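Local coordinates for protein Xaa-Pro Dipeptidase (Alteromonas macleodii, PDB 2QS8) that probably hydrolyses short peptides as a metal-dependent carboxypeptidase or dipeptidase of the amidohydrolase superfamily, and here holds a methionine in its active site, at residues Phe213-Glu216 and Glu217-Ala220; Glu240-Lys243 and Arg244-Ala248; Asp260-Ala263 and Met264-Ile268; Val342-Glu346 and Asn347-Ala351; Pro350-Lys353 and Ala354-Ala358. All blocks are in the same frame, centred on the assembly; numbering follows the deposited sequence.

In the fold
All five contacts are local ones, made along single helices or at their ends, and all lie in the TIM-barrel amidohydrolase part of the chain. Contacts 1, 2 and 3 follow one another on helices 215-227, 239-248 and 261-270, each the helix of a successive beta-alpha-beta unit of the parallel sheet 192-196, 231-236, 252-253 and 273-275. Their centres step by 9 and then 10 Å, and neighbours touch. Contacts 4 and 5 come later, 9 Å apart between centres, sharing P350 and A351 where helix 339-346 gives way to helix 351-357. Both lie about 34 Å from contact 1 between centres, in a different region, where contact 5 also meets the N-terminal part.

Contact 1. Residues Phe213-Glu216 and Glu217-Ala220; sequences FTQE and EVDA
T214 and E217 bind each other twice at the start of the helix, forming a capping box. The threonine hydroxyl oxygen OG1 accepts from E217 N at 2.9 Å, while E217 OE1 accepts from T214 N at 2.9 Å, on its anti side and somewhat out of the carboxylate plane. With chi1 at 68°, OG1 sits between the backbone N and carbonyl carbon, the position from which a short hydroxyl can reach an amide of the first turn. Here the packing is tight: OG1 is only 2.9 Å from E217 CG, and F213, buried, brings CD2 to 3.9 Å from E217 CB with its ring edge toward V218 N. V218 CB lies 4.3 Å from F213 CB and both residues pack on I195, so a branched apolar chain suits the place.

The solvent side holds the partly exposed Q215 and D219 and the exposed E216. The bond from Q215 NE2 to D219 OD1 is nonetheless short, 2.9 Å (153°), meeting the oxygen from above the carboxylate plane, with the two flat groups turned 37° apart. The chain of E216 is extended, and OE2 bonds Y176 OH of the second subunit.

E217 also accepts from G174 N and pairs with R183 of the second subunit. Within the chain, V218 and F213 rest on strand 192-196, A220 packs against helix 175-188, and Q215 NE2 also bonds R244 O of helix 239-248.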
loop_
_atom_site.group_PDB
_atom_site.type_symbol
_atom_site.label_atom_id
_atom_site.label_comp_id
_atom_site.label_asym_id
_atom_site.label_seq_id
_atom_site.Cartn_x
_atom_site.Cartn_y
_atom_site.Cartn_z
ATOM N N PHE A 213 14.764 -5.101 9.067
ATOM C CA PHE A 213 13.424 -5.664 8.967
ATOM C C PHE A 213 12.764 -5.368 10.309
ATOM O O PHE A 213 13.391 -5.529 11.362
ATOM C CB PHE A 213 13.459 -7.181 8.747
ATOM C CG PHE A 213 13.382 -7.605 7.297
ATOM C CD1 PHE A 213 14.461 -7.423 6.437
ATOM C CD2 PHE A 213 12.226 -8.194 6.801
ATOM C CE1 PHE A 213 14.389 -7.826 5.099
ATOM C CE2 PHE A 213 12.139 -8.601 5.461
ATOM C CZ PHE A 213 13.224 -8.416 4.611
ATOM N N THR A 214 11.518 -4.918 10.282
ATOM C CA THR A 214 10.793 -4.651 11.523
ATOM C C THR A 214 10.293 -6.029 11.971
ATOM O O THR A 214 10.306 -6.979 11.188
ATOM C CB THR A 214 9.577 -3.744 11.281
ATOM O OG1 THR A 214 8.624 -4.469 10.506
ATOM C CG2 THR A 214 9.974 -2.458 10.512
ATOM N N GLN A 215 9.851 -6.154 13.221
ATOM C CA GLN A 215 9.378 -7.443 13.703
ATOM C C GLN A 215 8.162 -7.848 12.866
ATOM O O GLN A 215 8.015 -9.008 12.481
ATOM C CB GLN A 215 9.011 -7.376 15.183
ATOM C CG GLN A 215 8.711 -8.741 15.782
ATOM C CD GLN A 215 9.921 -9.667 15.734
ATOM O OE1 GLN A 215 10.962 -9.398 16.349
ATOM N NE2 GLN A 215 9.791 -10.767 15.001
ATOM N N GLU A 216 7.296 -6.883 12.585
ATOM C CA GLU A 216 6.110 -7.136 11.767
ATOM C C GLU A 216 6.501 -7.638 10.364
ATOM O O GLU A 216 5.874 -8.547 9.823
ATOM C CB GLU A 216 5.291 -5.851 11.647
ATOM C CG GLU A 216 4.143 -5.896 10.655
ATOM C CD GLU A 216 3.428 -4.545 10.536
ATOM O OE1 GLU A 216 4.110 -3.515 10.337
ATOM O OE2 GLU A 216 2.181 -4.510 10.636
ATOM N N GLU A 217 7.533 -7.046 9.779
ATOM C CA GLU A 217 7.974 -7.447 8.455
ATOM C C GLU A 217 8.599 -8.849 8.431
ATOM O O GLU A 217 8.302 -9.638 7.537
ATOM C CB GLU A 217 8.960 -6.417 7.875
ATOM C CG GLU A 217 8.365 -5.022 7.663
ATOM C CD GLU A 217 9.394 -3.982 7.221
ATOM O OE1 GLU A 217 10.554 -4.026 7.672
ATOM O OE2 GLU A 217 9.028 -3.095 6.428
ATOM N N VAL A 218 9.451 -9.175 9.396
ATOM C CA VAL A 218 10.054 -10.500 9.388
ATOM C C VAL A 218 9.035 -11.560 9.801
ATOM O O VAL A 218 9.113 -12.700 9.349
ATOM C CB VAL A 218 11.349 -10.576 10.268
ATOM C CG1 VAL A 218 11.055 -10.225 11.716
ATOM C CG2 VAL A 218 11.945 -11.964 10.169
ATOM N N ASP A 219 8.068 -11.194 10.638
ATOM C CA ASP A 219 7.026 -12.154 11.015
ATOM C C ASP A 219 6.278 -12.504 9.719
ATOM O O ASP A 219 5.956 -13.665 9.466
ATOM C CB ASP A 219 6.024 -11.556 12.025
ATOM C CG ASP A 219 6.582 -11.471 13.445
ATOM O OD1 ASP A 219 7.572 -12.165 13.740
ATOM O OD2 ASP A 219 6.027 -10.717 14.274
ATOM N N ALA A 220 6.018 -11.479 8.904
ATOM C CA ALA A 220 5.315 -11.657 7.638
ATOM C C ALA A 220 6.079 -12.589 6.701
ATOM O O ALA A 220 5.471 -13.317 5.931
ATOM C CB ALA A 220 5.082 -10.307 6.961
#

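Contact 2. Residues Glu240-Lys243 and Arg244-Ala248; sequences EGMK and RAIKA
K243 O and M242 O receive the straightest short bonds of this turn, from K247 N at 2.9 Å and from I246 N at 2.9 Å, with the first N-H pointing almost directly at its acceptor (168°). A245 N is shared: it donates to G241 O at 3.2 Å and weakly to M242 O, so the latter carbonyl holds two amides. R244 N completes the ladder on E240 O.

Beyond the backbone, the one charged pairing between side chains is slack. E240 OE1 and R244 NH2 stand 3.9 Å apart, the oxygen well out of the guanidinium plane, so charges attract but no N-H is aimed at it. R244 is stretched full length from CG to NE, and its strong partners lie elsewhere: NH1 donates to F213 O, and NH2 forms a salt bridge with D227 of the second subunit. K243 reaches across to helix 261-270, where NZ bridges D260 and E262.

M242 and I246 supply the apolar packing. M242, a selenomethionine, is extended with CG anti to its backbone N (chi1 -173°), which sets CG 3.7 Å from I246 CD1. The exposed K247 instead folds at chi3 and lies along K243 O, its CE 3.6 Å from that oxygen. G241, buried, has no side chain to fit.

The chemistry divides cleanly: backbone bonds fix the helix, apolar M242 and I246 face strand 252-253 and helix 261-270, and two basic chains tie the helix outward, K243 to the acids of the next helix and R244 to F213 O and the second subunit.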
loop_
_atom_site.group_PDB
_atom_site.type_symbol
_atom_site.label_atom_id
_atom_site.label_comp_id
_atom_site.label_asym_id
_atom_site.label_seq_id
_atom_site.Cartn_x
_atom_site.Cartn_y
_atom_site.Cartn_z
ATOM N N GLU A 240 20.429 -7.354 17.086
ATOM C CA GLU A 240 19.019 -6.997 17.090
ATOM C C GLU A 240 18.195 -7.533 15.914
ATOM O O GLU A 240 17.115 -8.090 16.112
ATOM C CB GLU A 240 18.834 -5.482 17.176
ATOM C CG GLU A 240 17.366 -5.090 17.134
ATOM C CD GLU A 240 17.046 -3.867 17.964
ATOM O OE1 GLU A 240 17.525 -2.758 17.629
ATOM O OE2 GLU A 240 16.304 -4.018 18.962
ATOM N N GLY A 241 18.683 -7.358 14.694
ATOM C CA GLY A 241 17.943 -7.857 13.557
ATOM C C GLY A 241 17.878 -9.361 13.660
ATOM O O GLY A 241 16.837 -9.973 13.414
HETATM N N MSE A 242 19.006 -9.950 14.043
HETATM C CA MSE A 242 19.119 -11.394 14.191
HETATM C C MSE A 242 18.031 -11.954 15.113
HETATM O O MSE A 242 17.351 -12.913 14.762
HETATM C CB MSE A 242 20.506 -11.732 14.741
HETATM C CG MSE A 242 20.825 -13.208 14.797
HETATM SE SE MSE A 242 22.641 -13.547 15.505
HETATM C CE MSE A 242 22.814 -15.470 15.234
ATOM N N LYS A 243 17.857 -11.338 16.280
ATOM C CA LYS A 243 16.845 -11.796 17.239
ATOM C C LYS A 243 15.396 -11.624 16.758
ATOM O O LYS A 243 14.522 -12.433 17.089
ATOM C CB LYS A 243 17.067 -11.106 18.588
ATOM C CG LYS A 243 18.371 -11.560 19.244
ATOM C CD LYS A 243 18.602 -10.991 20.627
ATOM C CE LYS A 243 18.948 -9.526 20.589
ATOM N NZ LYS A 243 19.670 -9.121 21.827
ATOM N N ARG A 244 15.136 -10.585 15.969
ATOM C CA ARG A 244 13.784 -10.386 15.452
ATOM C C ARG A 244 13.452 -11.588 14.566
ATOM O O ARG A 244 12.323 -12.069 14.553
ATOM C CB ARG A 244 13.694 -9.092 14.632
ATOM C CG ARG A 244 13.946 -7.825 15.430
ATOM C CD ARG A 244 13.708 -6.553 14.611
ATOM N NE ARG A 244 13.963 -5.352 15.407
ATOM C CZ ARG A 244 13.905 -4.102 14.944
ATOM N NH1 ARG A 244 13.603 -3.859 13.671
ATOM N NH2 ARG A 244 14.139 -3.085 15.762
ATOM N N ALA A 245 14.460 -12.073 13.848
ATOM C CA ALA A 245 14.296 -13.207 12.950
ATOM C C ALA A 245 14.213 -14.539 13.697
ATOM O O ALA A 245 13.414 -15.400 13.337
ATOM C CB ALA A 245 15.440 -13.242 11.932
ATOM N N ILE A 246 15.049 -14.707 14.721
ATOM C CA ILE A 246 15.046 -15.933 15.504
ATOM C C ILE A 246 13.688 -16.078 16.176
ATOM O O ILE A 246 13.079 -17.142 16.134
ATOM C CB ILE A 246 16.149 -15.908 16.573
ATOM C CG1 ILE A 246 17.510 -15.795 15.891
ATOM C CG2 ILE A 246 16.096 -17.175 17.422
ATOM C CD1 ILE A 246 18.648 -15.468 16.823
ATOM N N LYS A 247 13.214 -15.000 16.787
ATOM C CA LYS A 247 11.918 -15.028 17.449
ATOM C C LYS A 247 10.777 -15.230 16.457
ATOM O O LYS A 247 9.729 -15.757 16.816
ATOM C CB LYS A 247 11.690 -13.734 18.234
ATOM C CG LYS A 247 12.494 -13.656 19.528
ATOM C CD LYS A 247 12.119 -12.449 20.389
ATOM C CE LYS A 247 12.655 -11.149 19.834
ATOM N NZ LYS A 247 12.356 -10.031 20.773
ATOM N N ALA A 248 10.976 -14.809 15.207
ATOM C CA ALA A 248 9.926 -14.953 14.199
ATOM C C ALA A 248 9.789 -16.406 13.756
ATOM O O ALA A 248 8.741 -16.811 13.248
ATOM C CB ALA A 248 10.208 -14.053 12.990
#

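Contact 3. Residues Asp260-Ala263 and Met264-Ile268; sequences DLEA and MDLMI
E262 and L266 lie side by side and point the same way, one helical turn apart, with E262 CG 4.0 Å from L266 CD1. The aliphatic stem of the glutamate thus flanks the leucine, while its carboxylate goes to K243 of the preceding helix. L261 and D265 meet at a slant instead: L261 CD1 comes within 3.9 Å of D265 OD2, a loose approach on an exposed side. L261 also packs on K319, with which D265 OD1 makes a long, weak ion pair.

M264, a selenomethionine, curls back. Its chain bends at chi3 (-89°), swinging CE back along the first turn until it lies 3.6 Å from L261 CA. A flexible, unbranched chain suits this buried place, where it also packs on M259 and V321. The small A263, buried, lets the helix sit close against helix 239-248.

Capping starts the helix. D260 OD1 accepts from A263 N at 2.8 Å, nearly along its C-O axis, and M264 N continues with D260 O at 3.0 Å. Aspartate suits an N-cap, being short, and its charge probably interacts well with the helix dipole; OD2 pairs with K243. Together these features make an N-capped helix of a beta-alpha-beta unit, the repeating element of the TIM barrel.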
loop_
_atom_site.group_PDB
_atom_site.type_symbol
_atom_site.label_atom_id
_atom_site.label_comp_id
_atom_site.label_asym_id
_atom_site.label_seq_id
_atom_site.Cartn_x
_atom_site.Cartn_y
_atom_site.Cartn_z
ATOM N N ASP A 260 24.741 -12.500 20.257
ATOM C CA ASP A 260 24.967 -12.354 21.701
ATOM C C ASP A 260 24.428 -13.540 22.503
ATOM O O ASP A 260 23.872 -14.473 21.933
ATOM C CB ASP A 260 24.362 -11.038 22.226
ATOM C CG ASP A 260 22.887 -10.906 21.936
ATOM O OD1 ASP A 260 22.255 -11.902 21.549
ATOM O OD2 ASP A 260 22.355 -9.792 22.108
ATOM N N LEU A 261 24.608 -13.515 23.822
ATOM C CA LEU A 261 24.141 -14.606 24.679
ATOM C C LEU A 261 22.641 -14.847 24.529
ATOM O O LEU A 261 22.195 -15.989 24.424
ATOM C CB LEU A 261 24.471 -14.316 26.154
ATOM C CG LEU A 261 23.990 -15.348 27.186
ATOM C CD1 LEU A 261 24.576 -16.718 26.865
ATOM C CD2 LEU A 261 24.399 -14.911 28.591
ATOM N N GLU A 262 21.865 -13.769 24.512
ATOM C CA GLU A 262 20.421 -13.888 24.372
ATOM C C GLU A 262 20.021 -14.538 23.045
ATOM O O GLU A 262 19.127 -15.387 23.000
ATOM C CB GLU A 262 19.762 -12.517 24.467
ATOM C CG GLU A 262 18.257 -12.582 24.329
ATOM C CD GLU A 262 17.620 -11.217 24.174
ATOM O OE1 GLU A 262 16.384 -11.174 23.995
ATOM O OE2 GLU A 262 18.347 -10.196 24.227
ATOM N N ALA A 263 20.683 -14.134 21.965
ATOM C CA ALA A 263 20.378 -14.682 20.653
ATOM C C ALA A 263 20.679 -16.173 20.628
ATOM O O ALA A 263 19.950 -16.939 20.018
ATOM C CB ALA A 263 21.183 -13.966 19.577
HETATM N N MSE A 264 21.753 -16.572 21.304
HETATM C CA MSE A 264 22.136 -17.967 21.351
HETATM C C MSE A 264 21.100 -18.836 22.036
HETATM O O MSE A 264 20.747 -19.887 21.515
HETATM C CB MSE A 264 23.484 -18.104 22.032
HETATM C CG MSE A 264 24.585 -17.447 21.231
HETATM SE SE MSE A 264 26.401 -17.908 21.859
HETATM C CE MSE A 264 26.730 -16.534 23.189
ATOM N N ASP A 265 20.600 -18.400 23.189
ATOM C CA ASP A 265 19.579 -19.169 23.888
ATOM C C ASP A 265 18.285 -19.188 23.072
ATOM O O ASP A 265 17.562 -20.183 23.057
ATOM C CB ASP A 265 19.312 -18.590 25.280
ATOM C CG ASP A 265 20.481 -18.803 26.233
ATOM O OD1 ASP A 265 21.056 -19.910 26.219
ATOM O OD2 ASP A 265 20.819 -17.879 27.003
ATOM N N LEU A 266 17.988 -18.086 22.398
ATOM C CA LEU A 266 16.790 -18.033 21.575
ATOM C C LEU A 266 16.906 -19.058 20.453
ATOM O O LEU A 266 15.958 -19.775 20.166
ATOM C CB LEU A 266 16.601 -16.633 20.989
ATOM C CG LEU A 266 16.029 -15.598 21.959
ATOM C CD1 LEU A 266 16.096 -14.215 21.338
ATOM C CD2 LEU A 266 14.583 -15.964 22.300
HETATM N N MSE A 267 18.073 -19.136 19.822
HETATM C CA MSE A 267 18.265 -20.093 18.740
HETATM C C MSE A 267 18.158 -21.535 19.213
HETATM O O MSE A 267 17.653 -22.395 18.492
HETATM C CB MSE A 267 19.614 -19.867 18.076
HETATM C CG MSE A 267 19.624 -18.672 17.163
HETATM SE SE MSE A 267 21.406 -18.493 16.382
HETATM C CE MSE A 267 21.303 -19.851 14.949
ATOM N N ILE A 268 18.622 -21.787 20.430
ATOM C CA ILE A 268 18.550 -23.121 20.996
ATOM C C ILE A 268 17.094 -23.469 21.299
ATOM O O ILE A 268 16.639 -24.571 21.014
ATOM C CB ILE A 268 19.372 -23.215 22.295
ATOM C CG1 ILE A 268 20.854 -23.022 21.970
ATOM C CG2 ILE A 268 19.150 -24.565 22.962
ATOM C CD1 ILE A 268 21.738 -22.909 23.182
#

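Contact 4. Residues Val342-Glu346 and Asn347-Ala351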
loop_
_atom_site.group_PDB
_atom_site.type_symbol
_atom_site.label_atom_id
_atom_site.label_comp_id
_atom_site.label_asym_id
_atom_site.label_seq_id
_atom_site.Cartn_x
_atom_site.Cartn_y
_atom_site.Cartn_z
ATOM N N VAL A 342 38.439 -26.968 7.855
ATOM C CA VAL A 342 39.653 -26.663 8.591
ATOM C C VAL A 342 39.430 -25.505 9.565
ATOM O O VAL A 342 39.988 -25.495 10.665
ATOM C CB VAL A 342 40.797 -26.309 7.631
ATOM C CG1 VAL A 342 42.099 -26.146 8.417
ATOM C CG2 VAL A 342 40.920 -27.379 6.557
ATOM N N TYR A 343 38.615 -24.535 9.158
ATOM C CA TYR A 343 38.324 -23.385 10.007
ATOM C C TYR A 343 37.459 -23.786 11.192
ATOM O O TYR A 343 37.663 -23.307 12.304
ATOM C CB TYR A 343 37.627 -22.278 9.204
ATOM C CG TYR A 343 38.555 -21.441 8.348
ATOM C CD1 TYR A 343 39.583 -20.694 8.929
ATOM C CD2 TYR A 343 38.375 -21.349 6.965
ATOM C CE1 TYR A 343 40.399 -19.879 8.166
ATOM C CE2 TYR A 343 39.194 -20.531 6.184
ATOM C CZ TYR A 343 40.200 -19.799 6.796
ATOM O OH TYR A 343 41.004 -18.970 6.046
HETATM N N MSE A 344 36.498 -24.671 10.955
HETATM C CA MSE A 344 35.611 -25.124 12.009
HETATM C C MSE A 344 36.370 -25.887 13.072
HETATM O O MSE A 344 36.092 -25.750 14.266
HETATM C CB MSE A 344 34.517 -25.998 11.415
HETATM C CG MSE A 344 33.635 -25.216 10.488
HETATM SE SE MSE A 344 32.287 -26.370 9.737
HETATM C CE MSE A 344 30.819 -26.111 11.005
ATOM N N VAL A 345 37.347 -26.670 12.631
ATOM C CA VAL A 345 38.160 -27.450 13.546
ATOM C C VAL A 345 39.064 -26.548 14.383
ATOM O O VAL A 345 39.076 -26.646 15.606
ATOM C CB VAL A 345 39.035 -28.484 12.787
ATOM C CG1 VAL A 345 39.924 -29.227 13.772
ATOM C CG2 VAL A 345 38.146 -29.474 12.027
ATOM N N GLU A 346 39.818 -25.670 13.727
ATOM C CA GLU A 346 40.724 -24.778 14.437
ATOM C C GLU A 346 40.012 -23.912 15.465
ATOM O O GLU A 346 40.643 -23.383 16.380
ATOM C CB GLU A 346 41.473 -23.882 13.452
ATOM C CG GLU A 346 42.174 -24.650 12.350
ATOM C CD GLU A 346 43.289 -23.855 11.699
ATOM O OE1 GLU A 346 43.097 -22.639 11.452
ATOM O OE2 GLU A 346 44.353 -24.461 11.424
ATOM N N ASN A 347 38.698 -23.771 15.330
ATOM C CA ASN A 347 37.952 -22.956 16.270
ATOM C C ASN A 347 37.137 -23.733 17.301
ATOM O O ASN A 347 36.156 -23.216 17.845
ATOM C CB ASN A 347 37.078 -21.960 15.507
ATOM C CG ASN A 347 37.901 -20.844 14.879
ATOM O OD1 ASN A 347 38.352 -19.929 15.566
ATOM N ND2 ASN A 347 38.121 -20.933 13.572
ATOM N N GLY A 348 37.544 -24.975 17.569
ATOM C CA GLY A 348 36.871 -25.768 18.584
ATOM C C GLY A 348 35.973 -26.939 18.236
ATOM O O GLY A 348 35.605 -27.701 19.128
HETATM N N MSE A 349 35.603 -27.104 16.974
HETATM C CA MSE A 349 34.735 -28.214 16.628
HETATM C C MSE A 349 35.533 -29.425 16.183
HETATM O O MSE A 349 36.349 -29.333 15.267
HETATM C CB MSE A 349 33.764 -27.819 15.521
HETATM C CG MSE A 349 32.698 -28.872 15.289
HETATM SE SE MSE A 349 31.473 -28.524 13.766
HETATM C CE MSE A 349 29.852 -27.866 14.686
ATOM N N PRO A 350 35.317 -30.580 16.834
ATOM C CA PRO A 350 36.042 -31.800 16.461
ATOM C C PRO A 350 35.729 -32.195 15.023
ATOM O O PRO A 350 34.614 -31.999 14.547
ATOM C CB PRO A 350 35.546 -32.825 17.485
ATOM C CG PRO A 350 34.190 -32.317 17.861
ATOM C CD PRO A 350 34.413 -30.834 17.971
ATOM N N ALA A 351 36.717 -32.747 14.335
ATOM C CA ALA A 351 36.563 -33.149 12.944
ATOM C C ALA A 351 35.289 -33.922 12.576
ATOM O O ALA A 351 34.636 -33.601 11.587
ATOM C CB ALA A 351 37.782 -33.942 12.507
#
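G348 N and M349 N turn back on V345 O and M344 O, at 3.0 and 3.1 Å, and close the helix with a Schellman motif. The C-prime residue is G348, whose positive phi (108°) would jam any CB against the carbonyl oxygen of N347; glycine is therefore the natural occupant. A nearly straight CA-H...O contact accompanies the Schellman turn, V345 CA to M349 O at 3.1 Å, with an angle of 168° at the hydrogen.

N347 adds a polar clasp. Its ND2 donates to Y343 O at 2.7 Å, with that oxygen close to the amide plane of the asparagine, although the donor stands tilted from the carbonyl plane. Its own backbone N makes weak bonds to Y343 O and to M344 O, so the tyrosine carbonyl in the last turn is held from both backbone and side chain of one residue. A short amide chain suits this task.

On the buried side, the selenomethionines M344 and M349 run side by side, with M344 CE 3.7 Å from M349 SE. Each bends at chi3, and their flexible selenoether ends adapt to a buried seam.

That seam meets several elements: M344 reaches F313 of helix 299-319 and I278 of helix 278-287, M349 touches Y317 of helix 299-319 and A354, and Y343 leans on helix 278-287, while P350 begins helix 351-357.

Contact 5. Residues Pro350-Lys353 and Ala354-Ala358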
loop_
_atom_site.group_PDB
_atom_site.type_symbol
_atom_site.label_atom_id
_atom_site.label_comp_id
_atom_site.label_asym_id
_atom_site.label_seq_id
_atom_site.Cartn_x
_atom_site.Cartn_y
_atom_site.Cartn_z
ATOM N N PRO A 350 35.317 -30.580 16.834
ATOM C CA PRO A 350 36.042 -31.800 16.461
ATOM C C PRO A 350 35.729 -32.195 15.023
ATOM O O PRO A 350 34.614 -31.999 14.547
ATOM C CB PRO A 350 35.546 -32.825 17.485
ATOM C CG PRO A 350 34.190 -32.317 17.861
ATOM C CD PRO A 350 34.413 -30.834 17.971
ATOM N N ALA A 351 36.717 -32.747 14.335
ATOM C CA ALA A 351 36.563 -33.149 12.944
ATOM C C ALA A 351 35.289 -33.922 12.576
ATOM O O ALA A 351 34.636 -33.601 11.587
ATOM C CB ALA A 351 37.782 -33.942 12.507
HETATM N N MSE A 352 34.940 -34.940 13.349
HETATM C CA MSE A 352 33.764 -35.739 13.042
HETATM C C MSE A 352 32.485 -34.916 13.128
HETATM O O MSE A 352 31.575 -35.078 12.315
HETATM C CB MSE A 352 33.682 -36.954 13.978
HETATM C CG MSE A 352 32.420 -37.786 13.798
HETATM SE SE MSE A 352 32.324 -38.499 11.975
HETATM C CE MSE A 352 32.915 -40.381 12.207
ATOM N N LYS A 353 32.419 -34.036 14.120
ATOM C CA LYS A 353 31.247 -33.192 14.289
ATOM C C LYS A 353 31.133 -32.245 13.103
ATOM O O LYS A 353 30.030 -31.910 12.671
ATOM C CB LYS A 353 31.342 -32.394 15.584
ATOM C CG LYS A 353 30.190 -32.658 16.546
ATOM C CD LYS A 353 30.060 -34.140 16.914
ATOM C CE LYS A 353 28.935 -34.362 17.926
ATOM N NZ LYS A 353 28.714 -35.808 18.218
ATOM N N ALA A 354 32.278 -31.835 12.574
ATOM C CA ALA A 354 32.310 -30.945 11.429
ATOM C C ALA A 354 31.749 -31.662 10.206
ATOM O O ALA A 354 30.939 -31.098 9.473
ATOM C CB ALA A 354 33.736 -30.478 11.162
ATOM N N ILE A 355 32.171 -32.904 9.983
ATOM C CA ILE A 355 31.677 -33.657 8.838
ATOM C C ILE A 355 30.177 -33.932 8.968
ATOM O O ILE A 355 29.455 -33.950 7.973
ATOM C CB ILE A 355 32.418 -34.993 8.681
ATOM C CG1 ILE A 355 33.900 -34.726 8.436
ATOM C CG2 ILE A 355 31.836 -35.774 7.518
ATOM C CD1 ILE A 355 34.758 -35.958 8.410
ATOM N N GLN A 356 29.712 -34.136 10.198
ATOM C CA GLN A 356 28.296 -34.403 10.413
ATOM C C GLN A 356 27.473 -33.142 10.161
ATOM O O GLN A 356 26.294 -33.221 9.818
ATOM C CB GLN A 356 28.058 -34.940 11.835
ATOM C CG GLN A 356 28.804 -36.246 12.104
ATOM C CD GLN A 356 28.441 -36.896 13.424
ATOM O OE1 GLN A 356 28.362 -36.241 14.454
ATOM N NE2 GLN A 356 28.235 -38.207 13.394
ATOM N N SER A 357 28.104 -31.979 10.304
ATOM C CA SER A 357 27.407 -30.725 10.083
ATOM C C SER A 357 27.219 -30.449 8.591
ATOM O O SER A 357 26.443 -29.580 8.216
ATOM C CB SER A 357 28.173 -29.562 10.716
ATOM O OG SER A 357 29.224 -29.140 9.871
ATOM N N ALA A 358 27.931 -31.186 7.746
ATOM C CA ALA A 358 27.827 -31.004 6.303
ATOM C C ALA A 358 27.126 -32.191 5.654
ATOM O O ALA A 358 27.070 -32.293 4.431
ATOM C CB ALA A 358 29.201 -30.824 5.704
#
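Q356 carries the flat group that matters here, an amide with M352 CG standing over its plane, 4.1 Å from Q356 CD. The end of the K353 chain, CD through NZ, passes alongside OE1 at a slant. K353 CD at 3.7 Å and NZ at 3.8 Å are about equally near to Q356 OE1. The amide nitrogen NE2 looks elsewhere, making a weak hydrogen bond to D22, to which K353 NZ is also linked by a long, weak ion pair.

The torsions set how these chains cross. Q356 CG lies anti to the carbonyl carbon (chi1 -60°), which presses it to 3.0 Å from M352 O, and the rest of the chain then extends past M352. The selenomethionine bends at chi2 and chi3, folding SE toward Q356 CG.

Backbone bonds carry the turn itself. A354 N meets P350 O at 3.1 Å, I355 N bonds A351 O at 3.0 Å, and Q356 N bonds M352 O at 3.0 Å. Proline suits its N-cap place, having no amide hydrogen to leave unspent before the first turn. Toward the far end the S357 hydroxyl donates to A354 O at 2.6 Å, and S357 N gives K353 O only a weak bond.

The chemistry implies a short helix settled by apolar packing, I355 on I17 and P390 and A354 against M349, while the exposed K353 and the buried Q356 amide both reach D22, each weakly.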